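Local coordinates for protein secreted effector CSEP0064 (Blumeria graminis f. sp. hordei, PDB 6FMB) that binds host RNA as a non-catalytic RNase homologue and protects host ribosomal RNA from degradation induced by ribosome-inactivating proteins, raising the plant's susceptibility to infection, at residues R18-L23 / Y70-N75; Y27-F32 / P36-I41; S43-V48 / G78-V83; P55-D58 / N62-G65. All blocks are in the same frame, centred on the assembly; numbering follows the deposited sequence. Where two conformers were deposited one is given.

Interaction 1: residues R18-L23 / Y70-N75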
loop_
_atom_site.group_PDB
_atom_site.type_symbol
_atom_site.label_atom_id
_atom_site.label_comp_id
_atom_site.label_asym_id
_atom_site.label_seq_id
_atom_site.Cartn_x
_atom_site.Cartn_y
_atom_site.Cartn_z
ATOM N N ARG A 18 -2.039 -7.225 -3.427
ATOM C CA ARG A 18 -0.929 -8.146 -3.660
ATOM C C ARG A 18 0.009 -7.618 -4.759
ATOM O O ARG A 18 1.233 -7.703 -4.634
ATOM C CB ARG A 18 -1.452 -9.537 -4.041
ATOM C CG ARG A 18 -2.174 -10.383 -3.005
ATOM C CD ARG A 18 -2.214 -11.855 -3.494
ATOM N NE ARG A 18 -2.645 -11.984 -4.915
ATOM C CZ ARG A 18 -3.891 -12.242 -5.329
ATOM N NH1 ARG A 18 -4.176 -12.296 -6.627
ATOM N NH2 ARG A 18 -4.867 -12.427 -4.456
ATOM N N ALA A 19 -0.551 -7.058 -5.835
ATOM C CA ALA A 19 0.268 -6.458 -6.907
ATOM C C ALA A 19 1.091 -5.288 -6.352
ATOM O O ALA A 19 2.261 -5.123 -6.709
ATOM C CB ALA A 19 -0.603 -6.007 -8.061
ATOM N N ALA A 20 0.479 -4.459 -5.516
ATOM C CA ALA A 20 1.212 -3.319 -4.931
ATOM C C ALA A 20 2.380 -3.777 -4.041
ATOM O O ALA A 20 3.398 -3.082 -3.984
ATOM C CB ALA A 20 0.271 -2.384 -4.189
ATOM N N VAL A 21 2.244 -4.925 -3.343
ATOM C CA VAL A 21 3.346 -5.430 -2.512
ATOM C C VAL A 21 4.580 -5.716 -3.386
ATOM O O VAL A 21 5.695 -5.353 -3.031
ATOM C CB VAL A 21 2.913 -6.693 -1.715
ATOM C CG1 VAL A 21 4.109 -7.387 -1.098
ATOM C CG2 VAL A 21 1.883 -6.339 -0.642
ATOM N N VAL A 22 4.373 -6.412 -4.500
ATOM C CA VAL A 22 5.508 -6.766 -5.356
ATOM C C VAL A 22 6.004 -5.557 -6.174
ATOM O O VAL A 22 7.205 -5.415 -6.390
ATOM C CB VAL A 22 5.238 -8.022 -6.224
ATOM C CG1 VAL A 22 5.113 -9.269 -5.336
ATOM C CG2 VAL A 22 4.014 -7.868 -7.134
ATOM N N LEU A 23 5.106 -4.657 -6.586
ATOM C CA LEU A 23 5.555 -3.441 -7.275
ATOM C C LEU A 23 6.363 -2.538 -6.337
ATOM O O LEU A 23 7.359 -1.964 -6.748
ATOM C CB LEU A 23 4.392 -2.685 -7.898
ATOM C CG LEU A 23 3.718 -3.399 -9.084
ATOM C CD1 LEU A 23 2.496 -2.598 -9.533
ATOM C CD2 LEU A 23 4.672 -3.635 -10.249
ATOM N N TYR A 70 -5.604 5.865 -2.293
ATOM C CA TYR A 70 -5.348 4.696 -1.440
ATOM C C TYR A 70 -3.895 4.292 -1.579
ATOM O O TYR A 70 -3.286 4.479 -2.640
ATOM C CB TYR A 70 -6.230 3.490 -1.837
ATOM C CG TYR A 70 -7.686 3.862 -2.037
ATOM C CD1 TYR A 70 -8.524 4.047 -0.942
ATOM C CD2 TYR A 70 -8.218 4.076 -3.311
ATOM C CE1 TYR A 70 -9.854 4.404 -1.100
ATOM C CE2 TYR A 70 -9.556 4.437 -3.473
ATOM C CZ TYR A 70 -10.358 4.612 -2.357
ATOM O OH TYR A 70 -11.674 4.985 -2.473
ATOM N N TYR A 71 -3.342 3.702 -0.523
ATOM C CA TYR A 71 -1.969 3.206 -0.585
ATOM C C TYR A 71 -1.761 2.069 0.381
ATOM O O TYR A 71 -2.530 1.892 1.325
ATOM C CB TYR A 71 -0.947 4.327 -0.322
ATOM C CG TYR A 71 -1.043 4.998 1.043
ATOM C CD1 TYR A 71 -0.327 4.499 2.131
ATOM C CD2 TYR A 71 -1.789 6.164 1.226
ATOM C CE1 TYR A 71 -0.391 5.120 3.362
ATOM C CE2 TYR A 71 -1.845 6.795 2.467
ATOM C CZ TYR A 71 -1.155 6.262 3.531
ATOM O OH TYR A 71 -1.217 6.885 4.764
ATOM N N ILE A 72 -0.712 1.285 0.141
ATOM C CA ILE A 72 -0.287 0.245 1.070
ATOM C C ILE A 72 0.997 0.660 1.776
ATOM O O ILE A 72 1.778 1.461 1.258
ATOM C CB ILE A 72 -0.115 -1.125 0.363
ATOM C CG1 ILE A 72 1.149 -1.204 -0.505
ATOM C CG2 ILE A 72 -1.354 -1.446 -0.471
ATOM C CD1 ILE A 72 1.557 -2.633 -0.780
ATOM N N LEU A 73 1.187 0.078 2.955
ATOM C CA LEU A 73 2.498 0.014 3.615
ATOM C C LEU A 73 2.828 -1.463 3.772
ATOM O O LEU A 73 1.974 -2.252 4.227
ATOM C CB LEU A 73 2.494 0.704 4.978
ATOM C CG LEU A 73 2.193 2.203 5.005
ATOM C CD1 LEU A 73 2.150 2.718 6.431
ATOM C CD2 LEU A 73 3.214 2.995 4.222
ATOM N N THR A 74 4.050 -1.847 3.407
ATOM C CA THR A 74 4.448 -3.249 3.453
ATOM C C THR A 74 5.943 -3.414 3.668
ATOM O O THR A 74 6.720 -2.554 3.242
ATOM C CB THR A 74 4.021 -3.945 2.127
ATOM O OG1 THR A 74 4.176 -5.360 2.242
ATOM C CG2 THR A 74 4.790 -3.404 0.896
ATOM N N ASN A 75 6.351 -4.511 4.302
ATOM C CA ASN A 75 7.746 -4.931 4.239
ATOM C C ASN A 75 7.879 -5.935 3.067
ATOM O O ASN A 75 6.893 -6.220 2.351
ATOM C CB ASN A 75 8.281 -5.411 5.603
ATOM C CG ASN A 75 7.570 -6.623 6.138
ATOM O OD1 ASN A 75 6.744 -7.224 5.449
ATOM N ND2 ASN A 75 7.886 -6.996 7.379
#
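Ile-72 pushes its terminal methyl against the inner side of helix 14-24, where it overlaps both Ala-20 and Val-21. CD1 of Ile-72 lies 3.7 Å from CB of Ala-20 and 3.5 Å from the backbone N of Val-21, so it meets main chain as well as side chains. A third approach, 3.7 Å between CD1 of Ile-72 and CG2 of Val-21, brings the two side chains across each other at about a right angle. CG1 of Ile-72 stands between its own backbone N and carbonyl carbon (chi1 74°), and this rotation carries CD1 off the sheet to the helix. The CA atoms of Ala-20 and Ile-72 are 7.1 Å apart, and the backbones come nearer still at Val-21 and Thr-74.

Two residues further along the strand, Thr-74 faces the same side and sets OG1 3.8 Å from CG2 of Val-21. That hydroxyl donates to the carbonyl O of Asn-75 at 2.9 Å, in the carbonyl plane and on a lone pair; its proton is probably shared with Tyr-80 O. Val-83 packs beside Ile-72 and Leu-81 beside Val-21, which extends the apolar layer along strand 81-85. The axes of segments 18-23 and 70-75, 8.8 Å apart at a crossing angle of -56°, show the helix-on-sheet packing at the heart of this RNase-like fold. Helix and sheet are therefore joined here by shape and apolar contact, while the hydroxyl at the interface turns to backbone carbonyls rather than to the helix.

Interaction 2: residues Y27-F32 / P36-I41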
loop_
_atom_site.group_PDB
_atom_site.type_symbol
_atom_site.label_atom_id
_atom_site.label_comp_id
_atom_site.label_asym_id
_atom_site.label_seq_id
_atom_site.Cartn_x
_atom_site.Cartn_y
_atom_site.Cartn_z
ATOM N N TYR A 27 11.054 -1.062 -7.554
ATOM C CA TYR A 27 11.569 0.226 -8.059
ATOM C C TYR A 27 12.485 0.888 -7.032
ATOM O O TYR A 27 12.278 0.758 -5.833
ATOM C CB TYR A 27 10.414 1.196 -8.347
ATOM C CG TYR A 27 9.426 0.668 -9.364
ATOM C CD1 TYR A 27 9.752 0.598 -10.728
ATOM C CD2 TYR A 27 8.151 0.246 -8.981
ATOM C CE1 TYR A 27 8.849 0.114 -11.656
ATOM C CE2 TYR A 27 7.240 -0.252 -9.917
ATOM C CZ TYR A 27 7.601 -0.325 -11.246
ATOM O OH TYR A 27 6.687 -0.801 -12.157
ATOM N N ARG A 28 13.515 1.530 -7.551
ATOM C CA ARG A 28 14.346 2.437 -6.669
ATOM C C ARG A 28 13.369 3.568 -5.957
ATOM O O ARG A 28 12.348 4.029 -6.513
ATOM C CB ARG A 28 15.396 3.215 -7.509
ATOM C CG ARG A 28 16.395 2.438 -8.390
ATOM C CD ARG A 28 16.997 3.260 -9.607
ATOM N NE ARG A 28 18.431 3.382 -9.363
ATOM C CZ ARG A 28 19.453 3.728 -10.130
ATOM N NH1 ARG A 28 20.562 3.710 -9.448
ATOM N NH2 ARG A 28 19.448 4.248 -11.343
ATOM N N LYS A 29 13.826 3.982 -4.794
ATOM C CA LYS A 29 13.084 4.988 -4.023
ATOM C C LYS A 29 12.594 6.170 -4.870
ATOM O O LYS A 29 13.384 6.829 -5.564
ATOM C CB LYS A 29 13.971 5.527 -2.889
ATOM C CG LYS A 29 13.308 6.635 -2.092
ATOM C CD LYS A 29 14.188 7.184 -0.982
ATOM C CE LYS A 29 13.502 8.374 -0.350
ATOM N NZ LYS A 29 14.157 9.010 0.822
ATOM N N GLU A 30 11.289 6.429 -4.793
ATOM C CA GLU A 30 10.619 7.579 -5.415
ATOM C C GLU A 30 10.816 7.698 -6.920
ATOM O O GLU A 30 10.652 8.754 -7.464
ATOM C CB GLU A 30 10.999 8.881 -4.676
ATOM C CG GLU A 30 10.376 8.801 -3.294
ATOM C CD GLU A 30 10.541 9.947 -2.356
ATOM O OE1 GLU A 30 10.342 9.692 -1.148
ATOM O OE2 GLU A 30 10.762 11.068 -2.776
ATOM N N SER A 31 11.121 6.593 -7.585
ATOM C CA SER A 31 11.498 6.661 -9.013
ATOM C C SER A 31 10.363 6.299 -9.975
ATOM O O SER A 31 10.515 6.505 -11.186
ATOM C CB SER A 31 12.695 5.760 -9.266
ATOM O OG SER A 31 12.330 4.392 -9.220
ATOM N N PHE A 32 9.257 5.747 -9.469
ATOM C CA PHE A 32 8.119 5.367 -10.323
ATOM C C PHE A 32 6.979 6.330 -10.024
ATOM O O PHE A 32 6.199 6.133 -9.089
ATOM C CB PHE A 32 7.718 3.898 -10.088
ATOM C CG PHE A 32 6.669 3.390 -11.044
ATOM C CD1 PHE A 32 6.994 3.043 -12.357
ATOM C CD2 PHE A 32 5.347 3.251 -10.631
ATOM C CE1 PHE A 32 6.022 2.586 -13.230
ATOM C CE2 PHE A 32 4.375 2.781 -11.506
ATOM C CZ PHE A 32 4.718 2.426 -12.797
ATOM N N PRO A 36 8.243 4.231 -4.775
ATOM C CA PRO A 36 7.778 4.175 -3.390
ATOM C C PRO A 36 8.503 5.119 -2.436
ATOM O O PRO A 36 9.659 5.502 -2.684
ATOM C CB PRO A 36 8.127 2.725 -2.997
ATOM C CG PRO A 36 9.388 2.450 -3.770
ATOM C CD PRO A 36 9.134 3.106 -5.097
ATOM N N ALA A 37 7.837 5.453 -1.334
ATOM C CA ALA A 37 8.536 6.008 -0.182
ATOM C C ALA A 37 9.204 4.842 0.548
ATOM O O ALA A 37 8.687 3.708 0.538
ATOM C CB ALA A 37 7.585 6.745 0.759
ATOM N N THR A 38 10.337 5.113 1.204
ATOM C CA THR A 38 11.050 4.084 1.950
ATOM C C THR A 38 11.214 4.499 3.405
ATOM O O THR A 38 11.375 5.685 3.739
ATOM C CB THR A 38 12.439 3.776 1.360
ATOM O OG1 THR A 38 13.287 4.925 1.471
ATOM C CG2 THR A 38 12.331 3.359 -0.091
ATOM N N PHE A 39 11.182 3.497 4.275
ATOM C CA PHE A 39 11.364 3.661 5.718
ATOM C C PHE A 39 12.401 2.637 6.126
ATOM O O PHE A 39 12.100 1.448 6.221
ATOM C CB PHE A 39 10.050 3.446 6.482
ATOM C CG PHE A 39 8.966 4.394 6.073
ATOM C CD1 PHE A 39 8.152 4.123 4.975
ATOM C CD2 PHE A 39 8.750 5.569 6.780
ATOM C CE1 PHE A 39 7.154 5.016 4.592
ATOM C CE2 PHE A 39 7.741 6.446 6.417
ATOM C CZ PHE A 39 6.950 6.174 5.315
ATOM N N ILE A 40 13.632 3.111 6.321
ATOM C CA ILE A 40 14.776 2.230 6.531
ATOM C C ILE A 40 15.125 2.131 8.026
ATOM O O ILE A 40 14.450 2.678 8.891
ATOM C CB ILE A 40 15.994 2.669 5.646
ATOM C CG1 ILE A 40 16.546 4.058 6.039
ATOM C CG2 ILE A 40 15.604 2.646 4.164
ATOM C CD1 ILE A 40 17.958 4.303 5.527
ATOM N N ILE A 41 16.180 1.389 8.319
ATOM C CA ILE A 41 16.651 1.213 9.681
ATOM C C ILE A 41 16.856 2.576 10.362
ATOM O O ILE A 41 17.386 3.519 9.764
ATOM C CB ILE A 41 17.923 0.320 9.723
ATOM C CG1 ILE A 41 18.278 -0.069 11.164
ATOM C CG2 ILE A 41 19.107 0.992 9.022
ATOM C CD1 ILE A 41 19.302 -1.186 11.239
HETATM O O HOH W 1 10.934 7.945 1.516
#
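A type II beta turn from Arg-28 to Ser-31 leads into a classic beta bulge, in which Ser-31 and Phe-32 both face Tyr-35, and it folds the chain back onto Pro-36, just before edge strand 37-39. The one direct hydrogen bond between 27-32 and 36-41 runs from Glu-30 N to Pro-36 O at 2.8 Å; its donor is tilted 25° from the carbonyl plane. The proline, which follows a cis peptide bond, also tucks its ring under the turn, with CD 3.6 Å from Arg-28 O and 4.0 Å from CB of Tyr-27.

Further out, the extended Lys-29 chain crosses Thr-38 at about a right angle, laying CD 3.5 Å from OG1 of Thr-38. A water links the two arms, accepting from Thr-38 N at 2.9 Å and donating to Glu-30 OE1. Within the turn, Arg-28 O receives both N and OG of Ser-31 from the same face of its plane, which secures the bend. The Tyr-27 ring carries CG of Phe-32 over the centre of one face, 3.7 Å above its plane. The positive phi of Glu-30 (57°), third residue of the bend, is the mark of a type II turn, here followed by a classic bulge ahead of the edge strand.

Interaction 3: residues S43-V48 / G78-V83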
loop_
_atom_site.group_PDB
_atom_site.type_symbol
_atom_site.label_atom_id
_atom_site.label_comp_id
_atom_site.label_asym_id
_atom_site.label_seq_id
_atom_site.Cartn_x
_atom_site.Cartn_y
_atom_site.Cartn_z
ATOM N N SER A 43 14.156 4.342 11.242
ATOM C CA SER A 43 12.865 5.010 11.046
ATOM C C SER A 43 11.842 4.491 12.065
ATOM O O SER A 43 12.142 3.631 12.891
ATOM C CB SER A 43 12.333 4.739 9.638
ATOM O OG SER A 43 11.855 3.395 9.515
ATOM N N THR A 44 10.620 5.001 11.993
ATOM C CA THR A 44 9.522 4.531 12.850
ATOM C C THR A 44 9.091 3.093 12.544
ATOM O O THR A 44 8.310 2.509 13.309
ATOM C CB THR A 44 8.281 5.450 12.783
ATOM O OG1 THR A 44 7.771 5.482 11.445
ATOM C CG2 THR A 44 8.604 6.878 13.281
ATOM N N PHE A 45 9.581 2.521 11.441
ATOM C CA PHE A 45 9.276 1.129 11.069
ATOM C C PHE A 45 10.482 0.185 11.270
ATOM O O PHE A 45 10.436 -0.966 10.871
ATOM C CB PHE A 45 8.799 1.073 9.607
ATOM C CG PHE A 45 7.446 1.696 9.375
ATOM C CD1 PHE A 45 6.276 0.969 9.565
ATOM C CD2 PHE A 45 7.343 3.008 8.971
ATOM C CE1 PHE A 45 5.026 1.544 9.342
ATOM C CE2 PHE A 45 6.104 3.599 8.764
ATOM C CZ PHE A 45 4.941 2.869 8.947
ATOM N N SER A 46 11.537 0.668 11.924
ATOM C CA SER A 46 12.804 -0.043 12.021
ATOM C C SER A 46 12.664 -1.508 12.421
ATOM O O SER A 46 13.275 -2.391 11.819
ATOM C CB SER A 46 13.713 0.662 13.025
ATOM O OG SER A 46 15.044 0.219 12.880
ATOM N N GLY A 47 11.832 -1.761 13.422
ATOM C CA GLY A 47 11.714 -3.109 13.961
ATOM C C GLY A 47 11.128 -4.167 13.048
ATOM O O GLY A 47 11.341 -5.348 13.302
ATOM N N VAL A 48 10.395 -3.773 12.006
ATOM C CA VAL A 48 9.800 -4.759 11.074
ATOM C C VAL A 48 10.614 -4.985 9.799
ATOM O O VAL A 48 10.179 -5.714 8.892
ATOM C CB VAL A 48 8.307 -4.478 10.725
ATOM C CG1 VAL A 48 7.483 -4.340 11.998
ATOM C CG2 VAL A 48 8.116 -3.266 9.819
ATOM N N GLY A 78 5.501 -8.895 3.078
ATOM C CA GLY A 78 4.152 -8.607 3.508
ATOM C C GLY A 78 3.800 -9.211 4.847
ATOM O O GLY A 78 2.601 -9.351 5.131
ATOM N N SER A 79 4.810 -9.555 5.680
ATOM C CA SER A 79 4.534 -9.936 7.103
ATOM C C SER A 79 4.060 -8.745 7.903
ATOM O O SER A 79 3.436 -8.908 8.940
ATOM C CB SER A 79 5.758 -10.559 7.771
ATOM O OG SER A 79 6.880 -9.693 7.825
ATOM N N TYR A 80 4.368 -7.547 7.400
ATOM C CA TYR A 80 3.616 -6.328 7.732
ATOM C C TYR A 80 2.919 -5.886 6.449
ATOM O O TYR A 80 3.585 -5.685 5.426
ATOM C CB TYR A 80 4.523 -5.178 8.231
ATOM C CG TYR A 80 3.758 -3.877 8.404
ATOM C CD1 TYR A 80 2.604 -3.817 9.176
ATOM C CD2 TYR A 80 4.135 -2.722 7.730
ATOM C CE1 TYR A 80 1.859 -2.658 9.282
ATOM C CE2 TYR A 80 3.397 -1.565 7.822
ATOM C CZ TYR A 80 2.268 -1.527 8.610
ATOM O OH TYR A 80 1.562 -0.351 8.663
ATOM N N LEU A 81 1.597 -5.740 6.498
ATOM C CA LEU A 81 0.826 -5.256 5.345
ATOM C C LEU A 81 -0.428 -4.565 5.852
ATOM O O LEU A 81 -1.236 -5.193 6.541
ATOM C CB LEU A 81 0.441 -6.410 4.414
ATOM C CG LEU A 81 -0.484 -6.092 3.244
ATOM C CD1 LEU A 81 0.091 -5.013 2.332
ATOM C CD2 LEU A 81 -0.788 -7.367 2.465
ATOM N N GLU A 82 -0.570 -3.276 5.540
ATOM C CA GLU A 82 -1.778 -2.523 5.834
ATOM C C GLU A 82 -2.129 -1.630 4.639
ATOM O O GLU A 82 -1.266 -1.262 3.852
ATOM C CB GLU A 82 -1.614 -1.693 7.115
ATOM C CG GLU A 82 -1.668 -2.466 8.437
ATOM C CD GLU A 82 -1.607 -1.590 9.681
ATOM O OE1 GLU A 82 -0.830 -0.637 9.729
ATOM O OE2 GLU A 82 -2.299 -1.930 10.651
ATOM N N VAL A 83 -3.409 -1.307 4.542
ATOM C CA VAL A 83 -3.967 -0.495 3.477
ATOM C C VAL A 83 -4.650 0.733 4.094
ATOM O O VAL A 83 -5.312 0.632 5.133
ATOM C CB VAL A 83 -4.946 -1.305 2.585
ATOM C CG1 VAL A 83 -5.416 -0.511 1.368
ATOM C CG2 VAL A 83 -4.297 -2.628 2.149
#
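The rings of Phe-45 and Tyr-80 lean on one another obliquely, with planes 35° apart and centroids separated by 5.9 Å. The pair joins two loop regions of the RNase-like fold, on the face of the four-stranded sheet turned away from the helix. Their nearest atoms are CE1 of Phe-45 and CE2 of Tyr-80, at 3.8 Å, and the same Phe-45 CE1 is 4.0 Å from the Tyr-80 OH. At the edge of the tyrosine ring, and in its plane, lies OE1 of Glu-82, while the Phe-45 ring also makes an edge-to-face contact with Phe-39.

Both rings rest on Leu-73 and Val-51 of the central strands. Tyr-80 reaches Phe-45 because its CG is anti to the backbone N (chi1 173°), and Val-48 adds a looser apolar touch, CG2 to Tyr-80 CB at 4.4 Å.

The loop that presents Phe-45 is shaped by a type I turn from Ser-43 to Ser-46 and by an ST turn, in which Ser-43 OG accepts from Phe-45 N at 3.1 Å. Asn-75 ties the two regions together a second time, its ND2 bonding to Val-48 O and to Ser-79 OG. The phenol is held by Glu-82, two residues on, in strand 81-85: Tyr-80 OH donates to Glu-82 OE1 at 2.6 Å, meeting the oxygen on its anti side, 28° out of the carboxylate plane.

Interaction 4: residues P55-D58 / N62-G65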
loop_
_atom_site.group_PDB
_atom_site.type_symbol
_atom_site.label_atom_id
_atom_site.label_comp_id
_atom_site.label_asym_id
_atom_site.label_seq_id
_atom_site.Cartn_x
_atom_site.Cartn_y
_atom_site.Cartn_z
ATOM N N PRO A 55 1.178 3.363 -3.951
ATOM C CA PRO A 55 -0.257 3.570 -4.124
ATOM C C PRO A 55 -0.991 2.353 -4.705
ATOM O O PRO A 55 -0.379 1.481 -5.342
ATOM C CB PRO A 55 -0.330 4.780 -5.094
ATOM C CG PRO A 55 1.008 5.448 -4.992
ATOM C CD PRO A 55 1.939 4.276 -4.843
ATOM N N VAL A 56 -2.305 2.307 -4.486
ATOM C CA VAL A 56 -3.158 1.215 -4.987
ATOM C C VAL A 56 -4.470 1.839 -5.486
ATOM O O VAL A 56 -4.888 2.901 -5.009
ATOM C CB VAL A 56 -3.351 0.115 -3.885
ATOM C CG1 VAL A 56 -4.195 0.606 -2.727
ATOM C CG2 VAL A 56 -3.939 -1.189 -4.444
ATOM N N GLU A 57 -5.087 1.162 -6.464
ATOM C CA GLU A 57 -6.341 1.577 -7.106
ATOM C C GLU A 57 -7.525 0.796 -6.572
ATOM O O GLU A 57 -7.376 -0.342 -6.127
ATOM C CB GLU A 57 -6.284 1.279 -8.604
ATOM C CG GLU A 57 -5.144 1.922 -9.357
ATOM C CD GLU A 57 -5.370 3.399 -9.586
ATOM O OE1 GLU A 57 -6.414 3.917 -9.147
ATOM O OE2 GLU A 57 -4.523 4.048 -10.222
ATOM N N ASP A 58 -8.706 1.394 -6.658
ATOM C CA ASP A 58 -9.956 0.674 -6.421
ATOM C C ASP A 58 -10.508 -0.010 -7.676
ATOM O O ASP A 58 -11.455 -0.768 -7.582
ATOM C CB ASP A 58 -11.004 1.581 -5.736
ATOM C CG ASP A 58 -11.537 2.714 -6.620
ATOM O OD1 ASP A 58 -11.448 2.648 -7.854
ATOM O OD2 ASP A 58 -12.120 3.666 -6.062
ATOM N N ASN A 62 -3.303 -1.119 -12.050
ATOM C CA ASN A 62 -2.218 -0.745 -11.150
ATOM C C ASN A 62 -1.910 0.748 -11.262
ATOM O O ASN A 62 -2.040 1.338 -12.327
ATOM C CB ASN A 62 -0.981 -1.617 -11.432
ATOM C CG ASN A 62 -1.270 -3.099 -11.251
ATOM O OD1 ASN A 62 -1.119 -3.936 -12.194
ATOM N ND2 ASN A 62 -1.734 -3.445 -10.069
ATOM N N TRP A 63 -1.538 1.366 -10.157
ATOM C CA TRP A 63 -1.305 2.813 -10.132
ATOM C C TRP A 63 -0.020 3.191 -10.882
ATOM O O TRP A 63 0.999 2.505 -10.759
ATOM C CB TRP A 63 -1.260 3.303 -8.680
ATOM C CG TRP A 63 -1.117 4.804 -8.514
ATOM C CD1 TRP A 63 -2.121 5.702 -8.294
ATOM C CD2 TRP A 63 0.100 5.561 -8.500
ATOM N NE1 TRP A 63 -1.607 6.959 -8.159
ATOM C CE2 TRP A 63 -0.250 6.913 -8.296
ATOM C CE3 TRP A 63 1.450 5.230 -8.648
ATOM C CZ2 TRP A 63 0.704 7.922 -8.242
ATOM C CZ3 TRP A 63 2.396 6.220 -8.586
ATOM C CH2 TRP A 63 2.015 7.564 -8.385
ATOM N N GLN A 64 -0.063 4.304 -11.612
ATOM C CA GLN A 64 1.119 4.789 -12.346
ATOM C C GLN A 64 1.005 6.272 -12.697
ATOM O O GLN A 64 1.206 6.687 -13.844
ATOM C CB GLN A 64 1.428 3.923 -13.573
ATOM C CG GLN A 64 0.234 3.553 -14.420
ATOM C CD GLN A 64 0.498 2.380 -15.363
ATOM O OE1 GLN A 64 -0.106 2.288 -16.439
ATOM N NE2 GLN A 64 1.319 1.460 -14.942
ATOM N N GLY A 65 0.739 7.053 -11.659
ATOM C CA GLY A 65 0.834 8.509 -11.686
ATOM C C GLY A 65 -0.438 9.182 -11.263
ATOM O O GLY A 65 -1.504 8.590 -11.241
HETATM O O HOH W 2 -0.623 -0.012 -7.718
HETATM O O HOH W 3 -2.362 5.968 -12.055
#
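This is a buried CH-pi contact between the end of strand 51-56 and the loop that leads on to strand 70-75, made by Pro-55 and Trp-63. CB of Pro-55 stands over the five-membered ring of Trp-63, 3.5 Å from its centroid and 14° off the ring normal. The proline CG continues across the indole, 3.6 Å from CD2 of Trp-63. On the opposite face, the backbone N of Gly-65 sits 3.3 Å above the Trp-63 plane, leaving the indole sandwiched between a proline ring and a peptide.

The indole is fixed in rotation by its own polar atom as well, since NE1 donates to Ala-67 O, and the ring of Tyr-35 meets it nearly at right angles. With CG of Trp-63 anti to the backbone N (chi1 -176°), the ring swings out over the proline. A water bridges the two backbones, donating to Pro-55 O at 2.8 Å and accepting from Trp-63 N at 2.9 Å. In one of its two deposited conformers Glu-57 bends back toward CD1 of Trp-63, a contact that remains doubtful. A proline ring set over the face of an indole is the familiar proline-aromatic CH-pi motif, here joining strand 51-56 to the loop before strand 70-75.

Overall arrangement
All four contacts reach the same antiparallel four-stranded sheet. Interaction 1 sits nearest the middle of the chain, its centre about 4 Å from the chain centre, and packs the helix on one face. Interaction 3 lies on the other face, and interactions 1 and 3 join through the backbone pairing of Leu-73 with Glu-82. Tyr-70 pairs with Val-56, linking interactions 1 and 4, whose centres are about 10 Å apart. Interaction 2 meets interaction 3 through Phe-39 and Phe-45, and interaction 4 where Phe-32 packs on the Trp-63 carbonyl and the Gln-64 side chain. Interactions 3 and 4 have centres about 20 Å apart, on opposite sides of the chain centre.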